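Local coordinates for hypothetical multiheme protein (Ignicoccus hospitalis KIN4/I, PDB 4QO5), which is of uncertain function but binds eight c-type hemes and is membrane-associated, consistent with a part in electron transfer, at residues D424-I427 / E428-N431; K432-L435 / K436-L440; T492-R496 / G497-L501; D504-H507 / M508-L511. All blocks are in the same frame, centred on the assembly; numbering follows the deposited sequence.

Contact 1. Residues D424-I427 / E428-N431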
loop_
_atom_site.group_PDB
_atom_site.type_symbol
_atom_site.label_atom_id
_atom_site.label_comp_id
_atom_site.label_asym_id
_atom_site.label_seq_id
_atom_site.Cartn_x
_atom_site.Cartn_y
_atom_site.Cartn_z
ATOM N N ASP A 424 -14.650 -3.500 22.134
ATOM C CA ASP A 424 -14.613 -4.449 23.246
ATOM C C ASP A 424 -14.909 -5.895 22.838
ATOM O O ASP A 424 -14.255 -6.819 23.326
ATOM C CB ASP A 424 -15.574 -4.041 24.369
ATOM C CG ASP A 424 -15.119 -2.798 25.104
ATOM O OD1 ASP A 424 -13.912 -2.464 25.027
ATOM O OD2 ASP A 424 -15.972 -2.162 25.764
ATOM N N THR A 425 -15.902 -6.103 21.971
ATOM C CA THR A 425 -16.243 -7.467 21.558
ATOM C C THR A 425 -15.103 -8.083 20.749
ATOM O O THR A 425 -14.835 -9.287 20.846
ATOM C CB THR A 425 -17.567 -7.557 20.747
ATOM O OG1 THR A 425 -17.364 -7.090 19.405
ATOM C CG2 THR A 425 -18.698 -6.768 21.433
ATOM N N GLN A 426 -14.422 -7.257 19.964
ATOM C CA GLN A 426 -13.296 -7.753 19.169
ATOM C C GLN A 426 -12.062 -8.063 20.002
ATOM O O GLN A 426 -11.316 -8.996 19.691
ATOM C CB GLN A 426 -12.977 -6.795 18.019
ATOM C CG GLN A 426 -14.130 -6.734 17.043
ATOM C CD GLN A 426 -14.586 -8.122 16.631
ATOM O OE1 GLN A 426 -13.917 -8.799 15.841
ATOM N NE2 GLN A 426 -15.720 -8.564 17.178
ATOM N N ILE A 427 -11.878 -7.301 21.079
ATOM C CA ILE A 427 -10.823 -7.572 22.055
ATOM C C ILE A 427 -11.091 -8.935 22.679
ATOM O O ILE A 427 -10.195 -9.769 22.768
ATOM C CB ILE A 427 -10.764 -6.463 23.135
ATOM C CG1 ILE A 427 -10.144 -5.196 22.532
ATOM C CG2 ILE A 427 -9.976 -6.919 24.383
ATOM C CD1 ILE A 427 -10.407 -3.940 23.334
ATOM N N GLU A 428 -12.341 -9.168 23.077
ATOM C CA GLU A 428 -12.742 -10.443 23.664
ATOM C C GLU A 428 -12.548 -11.605 22.693
ATOM O O GLU A 428 -12.014 -12.652 23.058
ATOM C CB GLU A 428 -14.211 -10.398 24.100
ATOM C CG GLU A 428 -14.758 -11.781 24.436
ATOM C CD GLU A 428 -16.264 -11.882 24.278
ATOM O OE1 GLU A 428 -16.980 -11.062 24.893
ATOM O OE2 GLU A 428 -16.729 -12.778 23.534
ATOM N N GLU A 429 -13.015 -11.433 21.462
ATOM C CA GLU A 429 -12.936 -12.513 20.476
ATOM C C GLU A 429 -11.503 -12.789 20.019
ATOM O O GLU A 429 -11.082 -13.945 19.944
ATOM C CB GLU A 429 -13.883 -12.247 19.303
ATOM C CG GLU A 429 -15.334 -12.355 19.770
ATOM C CD GLU A 429 -16.357 -11.958 18.729
ATOM O OE1 GLU A 429 -15.961 -11.552 17.613
ATOM O OE2 GLU A 429 -17.569 -12.048 19.043
ATOM N N THR A 430 -10.737 -11.745 19.745
ATOM C CA THR A 430 -9.351 -11.980 19.331
ATOM C C THR A 430 -8.535 -12.598 20.454
ATOM O O THR A 430 -7.676 -13.451 20.202
ATOM C CB THR A 430 -8.645 -10.713 18.809
ATOM O OG1 THR A 430 -8.750 -9.669 19.783
ATOM C CG2 THR A 430 -9.274 -10.269 17.483
ATOM N N ASN A 431 -8.807 -12.189 21.697
ATOM C CA ASN A 431 -8.102 -12.786 22.811
ATOM C C ASN A 431 -8.414 -14.285 22.917
ATOM O O ASN A 431 -7.531 -15.073 23.248
ATOM C CB ASN A 431 -8.402 -12.047 24.136
ATOM C CG ASN A 431 -7.536 -10.804 24.331
ATOM O OD1 ASN A 431 -6.649 -10.506 23.522
ATOM N ND2 ASN A 431 -7.767 -10.093 25.431
#
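Q426 and T430 meet one turn apart on the long α-helix 413-447, whose regular i to i+4 ladder runs here from E428 N to D424 O, E429 N to T425 O, T430 N to Q426 O and N431 N to I427 O. A side-chain bond to the backbone is added to it. T430 OG1 donates to Q426 O at 2.7 Å, so one carbonyl takes two donors from the same residue; chi1 of 54° sets the hydroxyl between its own backbone N and carbonyl carbon, facing the preceding turn. R481 of helix 464-485 also bonds to T430 OG1. Between side chains, Q426 NE2 serves two acceptors. Q426 NE2 donates to T425 OG1 at 3.1 Å, with the oxygen in the amide plane and the N-H nearly straight (169°); T425 OG1 also hydrogen-bonds to L422 O. E429 OE1, 3.0 Å from Q426 NE2, makes a more bent bond (142°) and is met from above the carboxylate plane. The other ends lead outward, Q426 OE1 to W498 NE1 and E429 OE2 to T161 of the second subunit, which fixes the rotation of both groups. I427 and N431 lie side by side, N431 OD1 accepting from A322 N and N431 ND2 lying 4.0 Å from I427 CG2.

Contact 2. Residues K432-L435 / K436-L440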
loop_
_atom_site.group_PDB
_atom_site.type_symbol
_atom_site.label_atom_id
_atom_site.label_comp_id
_atom_site.label_asym_id
_atom_site.label_seq_id
_atom_site.Cartn_x
_atom_site.Cartn_y
_atom_site.Cartn_z
ATOM N N LYS A 432 -9.657 -14.685 22.633
ATOM C CA LYS A 432 -9.994 -16.114 22.690
ATOM C C LYS A 432 -9.304 -16.882 21.557
ATOM O O LYS A 432 -8.884 -18.027 21.737
ATOM C CB LYS A 432 -11.516 -16.339 22.624
ATOM C CG LYS A 432 -12.276 -15.949 23.892
ATOM C CD LYS A 432 -11.963 -16.904 25.034
ATOM C CE LYS A 432 -12.901 -16.687 26.221
ATOM N NZ LYS A 432 -12.903 -15.267 26.674
ATOM N N ALA A 433 -9.212 -16.266 20.384
ATOM C CA ALA A 433 -8.530 -16.909 19.256
ATOM C C ALA A 433 -7.046 -17.102 19.579
ATOM O O ALA A 433 -6.456 -18.129 19.250
ATOM C CB ALA A 433 -8.697 -16.091 17.970
ATOM N N THR A 434 -6.461 -16.113 20.248
ATOM C CA THR A 434 -5.065 -16.167 20.673
ATOM C C THR A 434 -4.850 -17.260 21.725
ATOM O O THR A 434 -3.825 -17.939 21.732
ATOM C CB THR A 434 -4.612 -14.798 21.188
ATOM O OG1 THR A 434 -4.686 -13.856 20.112
ATOM C CG2 THR A 434 -3.167 -14.840 21.715
ATOM N N LEU A 435 -5.827 -17.453 22.602
ATOM C CA LEU A 435 -5.724 -18.533 23.577
ATOM C C LEU A 435 -5.743 -19.877 22.857
ATOM O O LEU A 435 -5.053 -20.825 23.254
ATOM C CB LEU A 435 -6.861 -18.452 24.612
ATOM C CG LEU A 435 -6.949 -19.601 25.618
ATOM C CD1 LEU A 435 -5.651 -19.741 26.414
ATOM C CD2 LEU A 435 -8.142 -19.383 26.567
ATOM N N LYS A 436 -6.541 -19.964 21.796
ATOM C CA LYS A 436 -6.648 -21.200 21.027
ATOM C C LYS A 436 -5.320 -21.552 20.350
ATOM O O LYS A 436 -4.873 -22.697 20.414
ATOM C CB LYS A 436 -7.765 -21.095 19.983
ATOM C CG LYS A 436 -8.064 -22.417 19.270
ATOM C CD LYS A 436 -9.223 -22.269 18.299
ATOM C CE LYS A 436 -9.519 -23.576 17.584
ATOM N NZ LYS A 436 -10.226 -24.552 18.451
ATOM N N THR A 437 -4.689 -20.582 19.696
ATOM C CA THR A 437 -3.413 -20.863 19.041
ATOM C C THR A 437 -2.331 -21.160 20.071
ATOM O O THR A 437 -1.409 -21.938 19.805
ATOM C CB THR A 437 -2.954 -19.720 18.107
ATOM O OG1 THR A 437 -2.776 -18.516 18.863
ATOM C CG2 THR A 437 -3.979 -19.479 17.008
ATOM N N THR A 438 -2.448 -20.555 21.253
ATOM C CA THR A 438 -1.489 -20.820 22.319
ATOM C C THR A 438 -1.584 -22.278 22.791
ATOM O O THR A 438 -0.565 -22.928 23.054
ATOM C CB THR A 438 -1.672 -19.849 23.510
ATOM O OG1 THR A 438 -1.485 -18.498 23.052
ATOM C CG2 THR A 438 -0.673 -20.159 24.610
ATOM N N VAL A 439 -2.805 -22.794 22.886
ATOM C CA VAL A 439 -2.996 -24.189 23.279
ATOM C C VAL A 439 -2.495 -25.137 22.184
ATOM O O VAL A 439 -1.947 -26.200 22.481
ATOM C CB VAL A 439 -4.473 -24.490 23.649
ATOM C CG1 VAL A 439 -4.694 -25.984 23.861
ATOM C CG2 VAL A 439 -4.850 -23.725 24.910
ATOM N N LEU A 440 -2.698 -24.763 20.923
ATOM C CA LEU A 440 -2.139 -25.536 19.813
ATOM C C LEU A 440 -0.606 -25.571 19.899
ATOM O O LEU A 440 0.016 -26.597 19.635
ATOM C CB LEU A 440 -2.586 -24.977 18.458
ATOM C CG LEU A 440 -4.082 -25.117 18.157
ATOM C CD1 LEU A 440 -4.471 -24.336 16.923
ATOM C CD2 LEU A 440 -4.459 -26.583 18.001
#
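The peptide carbonyl of T434 is the flat group at the centre of this helical turn, and T438 reaches it on both faces. T438 OG1 comes to T434 O at 2.7 Å from one side of the plane, and T438 N at 3.0 Å from the other. The hydroxyl sits beside its own backbone N (chi1 -60°), which brings it back over the preceding turn. T437 OG1 also lies 3.1 Å from T434 O, but its proton may instead go to another acceptor, and it is hydrogen-bonded to S472 of helix 464-485. Along another face of the helix L435 and V439 touch lightly, L435 CD1 being 4.3 Å from V439 CG2, while V439 CG2 packs 3.3 Å from L435 O. K436 lays its CB 3.3 Å from A433 O, and its chain, extended to CE and bent at the last torsion, takes NZ to T150 O of the second subunit. T434 OG1 bonds to T430 O and S477 OG, and T438 OG1 bonds to W469 NE1. The threonine hydroxyls thus bond both within helix 413-447 and toward helix 464-485, consistent with a seam of uncharged polar groups between the two helices, each hydroxyl with a partner.

Contact 3. Residues T492-R496 / G497-L501. With HEC (heme c), chain E.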
loop_
_atom_site.group_PDB
_atom_site.type_symbol
_atom_site.label_atom_id
_atom_site.label_comp_id
_atom_site.label_asym_id
_atom_site.label_seq_id
_atom_site.Cartn_x
_atom_site.Cartn_y
_atom_site.Cartn_z
ATOM N N THR A 492 -9.364 -5.949 8.789
ATOM C CA THR A 492 -10.065 -6.817 9.727
ATOM C C THR A 492 -10.501 -8.122 9.062
ATOM O O THR A 492 -11.073 -8.993 9.720
ATOM C CB THR A 492 -11.343 -6.149 10.290
ATOM O OG1 THR A 492 -12.244 -5.872 9.211
ATOM C CG2 THR A 492 -11.006 -4.854 10.995
ATOM N N THR A 493 -10.244 -8.257 7.761
ATOM C CA THR A 493 -10.781 -9.381 7.008
ATOM C C THR A 493 -9.702 -10.206 6.267
ATOM O O THR A 493 -9.015 -11.016 6.882
ATOM C CB THR A 493 -11.881 -8.892 6.035
ATOM O OG1 THR A 493 -12.788 -8.027 6.745
ATOM C CG2 THR A 493 -12.655 -10.061 5.455
ATOM N N PHE A 494 -9.560 -10.013 4.958
ATOM C CA PHE A 494 -8.729 -10.913 4.160
ATOM C C PHE A 494 -7.253 -10.550 4.160
ATOM O O PHE A 494 -6.395 -11.426 4.078
ATOM C CB PHE A 494 -9.215 -10.963 2.712
ATOM C CG PHE A 494 -10.564 -11.592 2.541
ATOM C CD1 PHE A 494 -10.775 -12.931 2.861
ATOM C CD2 PHE A 494 -11.603 -10.861 2.006
ATOM C CE1 PHE A 494 -12.028 -13.513 2.667
ATOM C CE2 PHE A 494 -12.842 -11.426 1.821
ATOM C CZ PHE A 494 -13.053 -12.759 2.149
ATOM N N LYS A 495 -6.965 -9.257 4.229
ATOM C CA LYS A 495 -5.590 -8.792 4.166
ATOM C C LYS A 495 -4.782 -9.275 5.385
ATOM O O LYS A 495 -3.690 -9.820 5.240
ATOM C CB LYS A 495 -5.552 -7.258 4.034
ATOM C CG LYS A 495 -4.147 -6.650 3.978
ATOM C CD LYS A 495 -3.323 -7.281 2.858
ATOM C CE LYS A 495 -2.047 -6.509 2.601
ATOM N NZ LYS A 495 -2.251 -5.477 1.560
ATOM N N ARG A 496 -5.330 -9.118 6.583
ATOM C CA ARG A 496 -4.539 -9.407 7.784
ATOM C C ARG A 496 -5.467 -9.659 8.975
ATOM O O ARG A 496 -5.049 -9.599 10.111
ATOM C CB ARG A 496 -3.603 -8.232 8.089
ATOM C CG ARG A 496 -2.289 -8.616 8.785
ATOM C CD ARG A 496 -1.360 -9.374 7.826
ATOM N NE ARG A 496 -0.812 -8.509 6.785
ATOM C CZ ARG A 496 -0.122 -8.957 5.740
ATOM N NH1 ARG A 496 0.098 -10.256 5.606
ATOM N NH2 ARG A 496 0.347 -8.113 4.835
ATOM N N GLY A 497 -6.730 -9.960 8.702
ATOM C CA GLY A 497 -7.735 -9.991 9.760
ATOM C C GLY A 497 -8.352 -11.345 10.026
ATOM O O GLY A 497 -7.636 -12.341 10.099
ATOM N N TRP A 498 -9.681 -11.385 10.192
ATOM C CA TRP A 498 -10.353 -12.612 10.621
ATOM C C TRP A 498 -10.059 -13.814 9.744
ATOM O O TRP A 498 -9.870 -14.924 10.246
ATOM C CB TRP A 498 -11.879 -12.417 10.764
ATOM C CG TRP A 498 -12.230 -11.865 12.110
ATOM C CD1 TRP A 498 -12.727 -10.623 12.390
ATOM C CD2 TRP A 498 -12.057 -12.521 13.368
ATOM N NE1 TRP A 498 -12.895 -10.476 13.747
ATOM C CE2 TRP A 498 -12.478 -11.626 14.368
ATOM C CE3 TRP A 498 -11.577 -13.781 13.748
ATOM C CZ2 TRP A 498 -12.434 -11.944 15.730
ATOM C CZ3 TRP A 498 -11.542 -14.097 15.105
ATOM C CH2 TRP A 498 -11.969 -13.184 16.073
ATOM N N TYR A 499 -10.030 -13.606 8.431
ATOM C CA TYR A 499 -9.775 -14.708 7.525
ATOM C C TYR A 499 -8.387 -15.284 7.797
ATOM O O TYR A 499 -8.208 -16.504 7.862
ATOM C CB TYR A 499 -9.921 -14.284 6.051
ATOM C CG TYR A 499 -9.417 -15.366 5.133
ATOM C CD1 TYR A 499 -10.245 -16.411 4.727
ATOM C CD2 TYR A 499 -8.094 -15.367 4.708
ATOM C CE1 TYR A 499 -9.757 -17.420 3.918
ATOM C CE2 TYR A 499 -7.605 -16.363 3.915
ATOM C CZ TYR A 499 -8.432 -17.383 3.515
ATOM O OH TYR A 499 -7.904 -18.365 2.713
ATOM N N GLN A 500 -7.406 -14.404 7.969
ATOM C CA GLN A 500 -6.034 -14.861 8.193
ATOM C C GLN A 500 -5.901 -15.558 9.537
ATOM O O GLN A 500 -5.184 -16.561 9.662
ATOM C CB GLN A 500 -5.040 -13.704 8.085
ATOM C CG GLN A 500 -5.006 -13.063 6.704
ATOM C CD GLN A 500 -4.399 -13.975 5.644
ATOM O OE1 GLN A 500 -3.696 -14.936 5.960
ATOM N NE2 GLN A 500 -4.695 -13.691 4.385
ATOM N N LEU A 501 -6.605 -15.034 10.540
ATOM C CA LEU A 501 -6.525 -15.600 11.882
ATOM C C LEU A 501 -7.115 -17.014 11.890
ATOM O O LEU A 501 -6.506 -17.946 12.414
ATOM C CB LEU A 501 -7.247 -14.701 12.888
ATOM C CG LEU A 501 -7.288 -15.120 14.359
ATOM C CD1 LEU A 501 -5.919 -15.567 14.824
ATOM C CD2 LEU A 501 -7.783 -13.960 15.222
HETATM FE FE HEC E . -16.895 -9.416 -0.170
HETATM C CHA HEC E . -18.163 -9.549 -3.408
HETATM C CHB HEC E . -17.731 -12.711 0.213
HETATM C CHC HEC E . -15.479 -9.426 2.968
HETATM C CHD HEC E . -15.583 -6.342 -0.767
HETATM N NA HEC E . -17.729 -10.847 -1.399
HETATM C C1A HEC E . -18.289 -10.680 -2.643
HETATM C C2A HEC E . -19.017 -11.887 -2.984
HETATM C C3A HEC E . -18.871 -12.739 -1.970
HETATM C C4A HEC E . -18.061 -12.110 -0.968
HETATM C CMA HEC E . -19.419 -14.173 -1.817
HETATM C CAA HEC E . -19.834 -12.133 -4.273
HETATM C CBA HEC E . -21.292 -11.912 -3.858
HETATM C CGA HEC E . -22.258 -11.999 -5.019
HETATM O O1A HEC E . -23.076 -12.955 -5.056
HETATM O O2A HEC E . -22.209 -11.111 -5.901
HETATM N NB HEC E . -16.690 -10.776 1.272
HETATM C C1B HEC E . -17.063 -12.098 1.239
HETATM C C2B HEC E . -16.747 -12.723 2.497
HETATM C C3B HEC E . -16.059 -11.826 3.214
HETATM C C4B HEC E . -16.071 -10.575 2.494
HETATM C CMB HEC E . -16.966 -14.232 2.773
HETATM C CAB HEC E . -15.354 -11.906 4.589
HETATM C CBB HEC E . -14.925 -13.275 5.158
HETATM N NC HEC E . -15.721 -8.205 0.898
HETATM C C1C HEC E . -15.317 -8.299 2.211
HETATM C C2C HEC E . -14.872 -6.995 2.661
HETATM C C3C HEC E . -14.779 -6.271 1.535
HETATM C C4C HEC E . -15.402 -6.947 0.459
HETATM C CMC HEC E . -14.174 -6.795 4.031
HETATM C CAC HEC E . -14.288 -4.881 1.168
HETATM C CBC HEC E . -12.832 -4.677 1.684
HETATM N ND HEC E . -16.884 -8.142 -1.818
HETATM C C1D HEC E . -16.245 -6.916 -1.834
HETATM C C2D HEC E . -16.351 -6.348 -3.151
HETATM C C3D HEC E . -17.138 -7.350 -3.982
HETATM C C4D HEC E . -17.430 -8.432 -3.076
HETATM C CMD HEC E . -15.781 -5.005 -3.619
HETATM C CAD HEC E . -17.509 -7.256 -5.481
HETATM C CBD HEC E . -16.243 -7.578 -6.268
HETATM C CGD HEC E . -16.533 -7.735 -7.736
HETATM O O1D HEC E . -15.564 -7.663 -8.532
HETATM O O2D HEC E . -17.710 -7.925 -8.115
HETATM O O HOH W 1 -14.654 -10.149 -1.052
#
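F494 and Y499 bring together the loop 492-496 and the first turn of helix 498-520. Among the aromatic contacts, F494 CD1 lies 3.6 Å from Y499 CB, and the two ring planes make 57° with each other. Y499 turns its CG anti to its backbone N (chi1 170°), bringing the phenol ring beside F494. The outer end of the phenylalanine, at CZ and CE2, meets heme c, F494 CZ standing 3.3 Å from the pyrrole carbon C3B, while T493 CG2 packs over one face of the F494 ring near its rim. The ring lies on the same side of the heme as water 1, which is a long 2.5 Å from the iron.

The hydrogen bonds join loop carbonyls to donors of the helix start. W498 N points at T492 O, 2.8 Å away, although it sits above the carbonyl plane. Y499 N bonds to T493 O at 3.2 Å, and G497 N adds a weak bond to the same oxygen. Q500 NE2 approaches F494 O at 2.8 Å, nearly along the C=O axis and with the oxygen in the amide plane. At the N-cap position G497 CA closes to 3.4 Å from T492 C.

R496 NH2 forms a salt bridge with D241 of its own chain and K495 NZ with D241 of the second subunit; R315, H331 and Y482 of that subunit hydrogen-bond the heme. Chemically, the loop supplies acceptors to the first N-H groups of the helix and places an apolar ring against a heme at a subunit interface.

Contact 4. Residues D504-H507 / M508-L511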
loop_
_atom_site.group_PDB
_atom_site.type_symbol
_atom_site.label_atom_id
_atom_site.label_comp_id
_atom_site.label_asym_id
_atom_site.label_seq_id
_atom_site.Cartn_x
_atom_site.Cartn_y
_atom_site.Cartn_z
ATOM N N ASP A 504 -4.818 -19.282 10.069
ATOM C CA ASP A 504 -3.651 -19.605 10.887
ATOM C C ASP A 504 -3.949 -20.729 11.886
ATOM O O ASP A 504 -3.159 -21.660 12.032
ATOM C CB ASP A 504 -3.171 -18.360 11.620
ATOM C CG ASP A 504 -1.745 -18.487 12.108
ATOM O OD1 ASP A 504 -0.996 -19.330 11.572
ATOM O OD2 ASP A 504 -1.376 -17.734 13.027
ATOM N N ILE A 505 -5.098 -20.646 12.558
ATOM C CA ILE A 505 -5.539 -21.709 13.457
ATOM C C ILE A 505 -5.560 -23.051 12.743
ATOM O O ILE A 505 -5.017 -24.044 13.231
ATOM C CB ILE A 505 -6.933 -21.404 14.050
ATOM C CG1 ILE A 505 -6.837 -20.214 15.020
ATOM C CG2 ILE A 505 -7.490 -22.631 14.764
ATOM C CD1 ILE A 505 -8.194 -19.668 15.474
ATOM N N GLU A 506 -6.169 -23.076 11.563
ATOM C CA GLU A 506 -6.244 -24.305 10.791
ATOM C C GLU A 506 -4.886 -24.726 10.244
ATOM O O GLU A 506 -4.601 -25.909 10.127
ATOM C CB GLU A 506 -7.262 -24.164 9.665
ATOM C CG GLU A 506 -8.674 -23.988 10.178
ATOM C CD GLU A 506 -9.118 -25.138 11.068
ATOM O OE1 GLU A 506 -8.692 -26.290 10.818
ATOM O OE2 GLU A 506 -9.898 -24.893 12.016
ATOM N N HIS A 507 -4.045 -23.757 9.921
ATOM C CA HIS A 507 -2.695 -24.076 9.458
ATOM C C HIS A 507 -1.929 -24.814 10.556
ATOM O O HIS A 507 -1.338 -25.873 10.310
ATOM C CB HIS A 507 -2.001 -22.822 8.921
ATOM C CG HIS A 507 -0.656 -23.069 8.306
ATOM N ND1 HIS A 507 -0.372 -24.219 7.594
ATOM C CD2 HIS A 507 0.372 -22.225 8.068
ATOM C CE1 HIS A 507 0.845 -24.126 7.088
ATOM N NE2 HIS A 507 1.313 -22.925 7.342
ATOM N N MET A 508 -1.997 -24.301 11.781
ATOM C CA MET A 508 -1.392 -25.006 12.908
ATOM C C MET A 508 -1.974 -26.406 13.114
ATOM O O MET A 508 -1.232 -27.364 13.349
ATOM C CB MET A 508 -1.500 -24.177 14.189
ATOM C CG MET A 508 -0.844 -22.807 14.075
ATOM S SD MET A 508 -0.927 -21.928 15.647
ATOM C CE MET A 508 0.162 -22.928 16.666
ATOM N N LYS A 509 -3.295 -26.534 13.000
ATOM C CA LYS A 509 -3.936 -27.833 13.164
ATOM C C LYS A 509 -3.497 -28.838 12.098
ATOM O O LYS A 509 -3.290 -30.017 12.391
ATOM C CB LYS A 509 -5.461 -27.684 13.187
ATOM C CG LYS A 509 -5.970 -27.103 14.494
ATOM C CD LYS A 509 -7.400 -26.589 14.385
ATOM C CE LYS A 509 -8.377 -27.693 14.085
ATOM N NZ LYS A 509 -9.782 -27.189 14.212
ATOM N N THR A 510 -3.350 -28.370 10.864
ATOM C CA THR A 510 -2.896 -29.233 9.781
ATOM C C THR A 510 -1.470 -29.754 10.018
ATOM O O THR A 510 -1.198 -30.950 9.847
ATOM C CB THR A 510 -3.013 -28.523 8.415
ATOM O OG1 THR A 510 -4.403 -28.387 8.079
ATOM C CG2 THR A 510 -2.322 -29.325 7.338
ATOM N N LEU A 511 -0.572 -28.869 10.442
ATOM C CA LEU A 511 0.794 -29.279 10.773
ATOM C C LEU A 511 0.824 -30.337 11.883
ATOM O O LEU A 511 1.544 -31.329 11.785
ATOM C CB LEU A 511 1.648 -28.069 11.153
ATOM C CG LEU A 511 2.027 -27.168 9.974
ATOM C CD1 LEU A 511 2.724 -25.909 10.457
ATOM C CD2 LEU A 511 2.902 -27.926 8.989
HETATM O O HOH W 2 -7.041 -27.580 8.971
#
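The imidazole of H507 carries L511 CD1 over one face, the methyl lying toward the rim of the ring and 4.2 Å from H507 CE1. With CG anti to the backbone N, chi1 (-175°) carries the ring off helix 498-520, where NE2 hydrogen-bonds to Y464 OH of the same chain and the ring stacks with Y464 of the second subunit.

E506 and K509 lie alongside each other on the next face of the helix and form an i to i+3 salt bridge. K509 NZ donates to E506 OE2 at 3.2 Å on the syn side, 19° out of the carboxylate plane. A bend in the lysine at chi3 (64°) brings K509 CE to within 3.6 Å of E506 OE1. E506 OE1 accepts from water 2 at 2.8 Å, and the same water accepts from T510 OG1 at 2.9 Å, so both carboxylate oxygens have a partner and the group's rotation is restrained. I505 lies alongside K509, its CG2 4.0 Å from K509 CD.

M508 CG passes 3.3 Å from D504 O before the side chain bends away to T437 and L440 of helix 413-447. Bonds from M508 N, K509 N, T510 N and L511 N to the carbonyls four residues earlier complete the frame. L511 also packs on L514 of the third subunit. The arrangement is that of an α-helix packed in a helical bundle at a subunit interface, between helices 413-447 and 464-485 and two neighbouring subunits, with an i to i+3 salt bridge along it.

How the contacts relate
Each contact is local, closing no more than a helical turn or the bend before a helix, so the four follow in series and none nests in or crosses another. Contacts 1 and 2 are successive parts of helix 413-447, their centres about 13 Å apart. The chain then passes through helix 464-485 before contact 3 opens helix 498-520 and contact 4 continues it. The two helices meet again across sequence: contact 3 packs W498 on E429 and T430 of contact 1 and L501 on A433 of contact 2, while I505 of contact 4 lies on K436 and T437, and M508 on T437. All four contacts touch the second subunit.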